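Local structure of D-aminopeptidase (Burkholderia sp. LK4, 5TZB) at residues C[65-78]-C[105-117]. The protein is a beta-aminopeptidase of the Ntn-hydrolase type that probably cleaves N-terminal beta-amino acids from peptides and related amides. Numbering follows the deposited sequence.
Sequences TGVTVIEPRAGAAH and GLLTTPIAYTNTH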
# COMPACT_ATOMS: atom_id res chain seq x y z
N THR C 65 11.69 -2.18 32.01
CA THR C 65 11.09 -2.69 30.79
C THR C 65 10.20 -3.88 31.10
O THR C 65 9.89 -4.15 32.25
CB THR C 65 12.19 -3.10 29.76
OG1 THR C 65 11.59 -3.34 28.48
CG2 THR C 65 12.94 -4.34 30.22
N GLY C 66 9.78 -4.59 30.06
CA GLY C 66 8.94 -5.75 30.25
C GLY C 66 8.19 -6.13 28.99
O GLY C 66 8.56 -5.76 27.88
N VAL C 67 7.12 -6.89 29.17
CA VAL C 67 6.35 -7.35 28.04
C VAL C 67 4.87 -7.40 28.42
O VAL C 67 4.51 -7.78 29.54
CB VAL C 67 6.88 -8.73 27.53
CG1 VAL C 67 7.05 -9.70 28.66
CG2 VAL C 67 5.98 -9.31 26.45
N THR C 68 4.02 -6.97 27.49
CA THR C 68 2.57 -7.08 27.63
C THR C 68 2.02 -8.03 26.57
O THR C 68 2.46 -7.97 25.42
CB THR C 68 1.88 -5.72 27.49
OG1 THR C 68 2.29 -4.87 28.56
CG2 THR C 68 0.36 -5.88 27.52
N VAL C 69 1.10 -8.90 26.95
CA VAL C 69 0.49 -9.80 25.98
C VAL C 69 -1.01 -9.59 25.90
O VAL C 69 -1.67 -9.25 26.89
CB VAL C 69 0.77 -11.29 26.28
CG1 VAL C 69 2.24 -11.61 26.14
CG2 VAL C 69 0.28 -11.65 27.65
N ILE C 70 -1.52 -9.72 24.68
CA ILE C 70 -2.94 -9.70 24.42
C ILE C 70 -3.31 -11.04 23.83
O ILE C 70 -2.75 -11.42 22.78
CB ILE C 70 -3.36 -8.60 23.44
CG1 ILE C 70 -2.80 -7.23 23.85
CG2 ILE C 70 -4.88 -8.55 23.28
CD1 ILE C 70 -2.95 -6.19 22.75
N GLU C 71 -4.23 -11.75 24.47
CA GLU C 71 -4.81 -12.95 23.87
C GLU C 71 -6.10 -12.52 23.18
O GLU C 71 -6.97 -11.93 23.82
CB GLU C 71 -5.10 -14.03 24.92
CG GLU C 71 -3.88 -14.58 25.63
CD GLU C 71 -3.11 -15.61 24.80
OE1 GLU C 71 -3.39 -15.78 23.59
OE2 GLU C 71 -2.23 -16.28 25.39
N PRO C 72 -6.20 -12.76 21.85
CA PRO C 72 -7.40 -12.34 21.14
C PRO C 72 -8.64 -13.19 21.44
O PRO C 72 -9.75 -12.74 21.14
CB PRO C 72 -7.00 -12.49 19.67
CG PRO C 72 -5.97 -13.57 19.68
CD PRO C 72 -5.20 -13.36 20.94
N ARG C 73 -8.46 -14.40 21.98
CA ARG C 73 -9.56 -15.33 22.24
C ARG C 73 -9.56 -15.84 23.68
O ARG C 73 -8.57 -15.67 24.41
CB ARG C 73 -9.51 -16.53 21.29
CG ARG C 73 -9.64 -16.21 19.81
CD ARG C 73 -11.08 -15.87 19.43
NE ARG C 73 -11.27 -15.88 17.99
CZ ARG C 73 -12.40 -15.52 17.38
NH1 ARG C 73 -13.44 -15.10 18.10
NH2 ARG C 73 -12.49 -15.56 16.06
N ALA C 74 -10.66 -16.47 24.09
CA ALA C 74 -10.74 -17.08 25.41
C ALA C 74 -9.76 -18.25 25.49
O ALA C 74 -9.20 -18.53 26.55
CB ALA C 74 -12.17 -17.55 25.72
N GLY C 75 -9.58 -18.95 24.37
CA GLY C 75 -8.63 -20.04 24.28
C GLY C 75 -7.47 -19.73 23.34
O GLY C 75 -7.14 -18.56 23.08
N ALA C 76 -6.88 -20.78 22.78
CA ALA C 76 -5.72 -20.63 21.91
C ALA C 76 -6.06 -19.91 20.60
O ALA C 76 -6.99 -20.28 19.89
CB ALA C 76 -5.11 -21.99 21.63
N ALA C 77 -5.28 -18.88 20.28
CA ALA C 77 -5.48 -18.10 19.06
C ALA C 77 -5.35 -18.94 17.79
O ALA C 77 -6.09 -18.75 16.82
CB ALA C 77 -4.49 -16.92 19.03
N HIS C 78 -4.40 -19.88 17.80
CA HIS C 78 -4.17 -20.72 16.64
C HIS C 78 -5.46 -21.45 16.24
O HIS C 78 -5.73 -21.61 15.05
CB HIS C 78 -3.05 -21.75 16.90
CG HIS C 78 -2.80 -22.65 15.72
ND1 HIS C 78 -2.01 -22.26 14.64
CD2 HIS C 78 -3.26 -23.89 15.42
CE1 HIS C 78 -1.99 -23.24 13.75
NE2 HIS C 78 -2.74 -24.23 14.19
N GLY C 105 -5.10 -11.18 6.36
CA GLY C 105 -5.90 -10.64 7.44
C GLY C 105 -6.26 -11.65 8.52
O GLY C 105 -7.37 -11.60 9.07
N LEU C 106 -5.33 -12.53 8.86
CA LEU C 106 -5.59 -13.55 9.87
C LEU C 106 -4.61 -13.48 11.03
O LEU C 106 -3.42 -13.79 10.89
CB LEU C 106 -5.55 -14.95 9.24
CG LEU C 106 -6.74 -15.31 8.33
CD1 LEU C 106 -6.49 -16.61 7.52
CD2 LEU C 106 -8.02 -15.43 9.15
N LEU C 107 -5.12 -13.09 12.20
CA LEU C 107 -4.39 -13.11 13.45
C LEU C 107 -4.53 -14.51 14.03
O LEU C 107 -5.65 -14.96 14.30
CB LEU C 107 -4.93 -12.03 14.41
CG LEU C 107 -4.36 -11.92 15.83
CD1 LEU C 107 -2.89 -11.46 15.80
CD2 LEU C 107 -5.20 -10.98 16.72
N THR C 108 -3.41 -15.19 14.23
CA THR C 108 -3.44 -16.60 14.60
C THR C 108 -2.62 -16.87 15.86
O THR C 108 -2.35 -18.02 16.19
CB THR C 108 -2.89 -17.50 13.44
OG1 THR C 108 -1.53 -17.16 13.17
CG2 THR C 108 -3.71 -17.33 12.18
N THR C 109 -2.19 -15.80 16.52
CA THR C 109 -1.30 -15.88 17.68
C THR C 109 -1.69 -14.84 18.71
O THR C 109 -2.51 -13.97 18.42
CB THR C 109 0.17 -15.62 17.30
OG1 THR C 109 0.29 -14.28 16.77
CG2 THR C 109 0.67 -16.64 16.28
N PRO C 110 -1.09 -14.90 19.91
CA PRO C 110 -1.20 -13.71 20.76
C PRO C 110 -0.46 -12.53 20.15
O PRO C 110 0.33 -12.68 19.20
CB PRO C 110 -0.51 -14.12 22.06
CG PRO C 110 -0.39 -15.59 22.01
CD PRO C 110 -0.40 -16.02 20.59
N ILE C 111 -0.73 -11.36 20.71
CA ILE C 111 -0.03 -10.13 20.42
C ILE C 111 0.79 -9.73 21.63
O ILE C 111 0.31 -9.81 22.75
CB ILE C 111 -1.01 -8.98 20.12
CG1 ILE C 111 -1.87 -9.33 18.91
CG2 ILE C 111 -0.27 -7.66 19.89
CD1 ILE C 111 -3.13 -8.48 18.81
N ALA C 112 2.02 -9.28 21.40
CA ALA C 112 2.86 -8.85 22.50
C ALA C 112 3.47 -7.47 22.22
O ALA C 112 3.74 -7.11 21.07
CB ALA C 112 3.94 -9.88 22.78
N TYR C 113 3.59 -6.67 23.28
CA TYR C 113 4.30 -5.41 23.27
C TYR C 113 5.58 -5.53 24.09
O TYR C 113 5.54 -6.09 25.18
CB TYR C 113 3.47 -4.29 23.90
CG TYR C 113 2.17 -3.90 23.23
CD1 TYR C 113 1.83 -4.34 21.97
CD2 TYR C 113 1.29 -3.05 23.89
CE1 TYR C 113 0.63 -3.96 21.37
CE2 TYR C 113 0.10 -2.65 23.31
CZ TYR C 113 -0.23 -3.11 22.06
OH TYR C 113 -1.42 -2.70 21.50
N THR C 114 6.70 -4.98 23.61
CA THR C 114 7.90 -4.92 24.44
C THR C 114 8.79 -3.75 23.97
O THR C 114 8.32 -2.87 23.28
CB THR C 114 8.67 -6.26 24.41
OG1 THR C 114 9.72 -6.24 25.39
CG2 THR C 114 9.23 -6.55 23.04
N ASN C 115 10.07 -3.73 24.36
CA ASN C 115 10.98 -2.68 23.89
C ASN C 115 11.65 -3.07 22.57
O ASN C 115 11.62 -4.24 22.19
CB ASN C 115 12.05 -2.37 24.93
CG ASN C 115 13.03 -3.51 25.11
OD1 ASN C 115 13.94 -3.70 24.30
ND2 ASN C 115 12.87 -4.27 26.19
N THR C 116 12.26 -2.10 21.89
CA THR C 116 12.78 -2.29 20.53
C THR C 116 13.82 -3.40 20.39
O THR C 116 13.87 -4.08 19.36
CB THR C 116 13.42 -0.98 19.99
OG1 THR C 116 12.59 0.14 20.33
CG2 THR C 116 13.58 -1.07 18.47
N HIS C 117 14.66 -3.59 21.40
CA HIS C 117 15.74 -4.56 21.27
C HIS C 117 15.38 -5.95 21.81
O HIS C 117 16.21 -6.85 21.82
CB HIS C 117 16.99 -4.01 21.96
CG HIS C 117 17.60 -2.86 21.21
ND1 HIS C 117 18.70 -2.17 21.67
CD2 HIS C 117 17.27 -2.30 20.02
CE1 HIS C 117 19.01 -1.22 20.81
NE2 HIS C 117 18.16 -1.28 19.79
O HOH W 1 -0.38 -19.85 15.36
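T68 pairs with Y113 and I70 with I111, each through two backbone hydrogen bonds, locking strands 65-71 and 111-115 into an antiparallel pair; I70 N to I111 O and Y113 N to T68 O are both 2.7 Å. Between them V69 and A112 form a non-hydrogen-bonded pair on the other face, with V69 CG1 4.1 Å from A112 CB.

The tight part is the face carrying T68, I70, I111 and Y113. CB of I70 lies 4.1 Å from CB of I111, and CD1 of I70 reaches obliquely to the phenol end of Y113, 4.2 Å from CZ. CG1 of I70 stands anti to the carbonyl carbon (chi1 -51°), and the extended chi2 carries CD1 to that ring. The Y113 hydroxyl is hydrogen-bonded to L217 O and T263.

At the 65/115 end side chains take over from the backbone. T114 OG1 donates to G66 O at 2.8 Å, while N115 ND2 gives a bent bond to T65 OG1 (2.8 Å, 147° at the hydrogen), which also bonds D150. N115 OD1 accepts from H117 N, closing an Asx turn.

From E71 onward no backbone hydrogen bonds cross the contact and side chains do the packing. The bent E71 side chain lies beside P110, its OE1 3.4 Å from CG, P72 CB meets L107 CD2 at 3.8 Å, and A77 CB packs on the T109 backbone. A water links T108 O to ND1 of H78 in the imidazole plane, and the loop at 74-76 is the solvent side.

Strand 48-56 pairs with the far edge of 63-71 and strand 144-148 runs parallel to 111-115; strand 298-305 of a second sheet packs on I111, P72 and L107 through F304, a sheet-on-sheet packing consistent with the layered Ntn-hydrolase core.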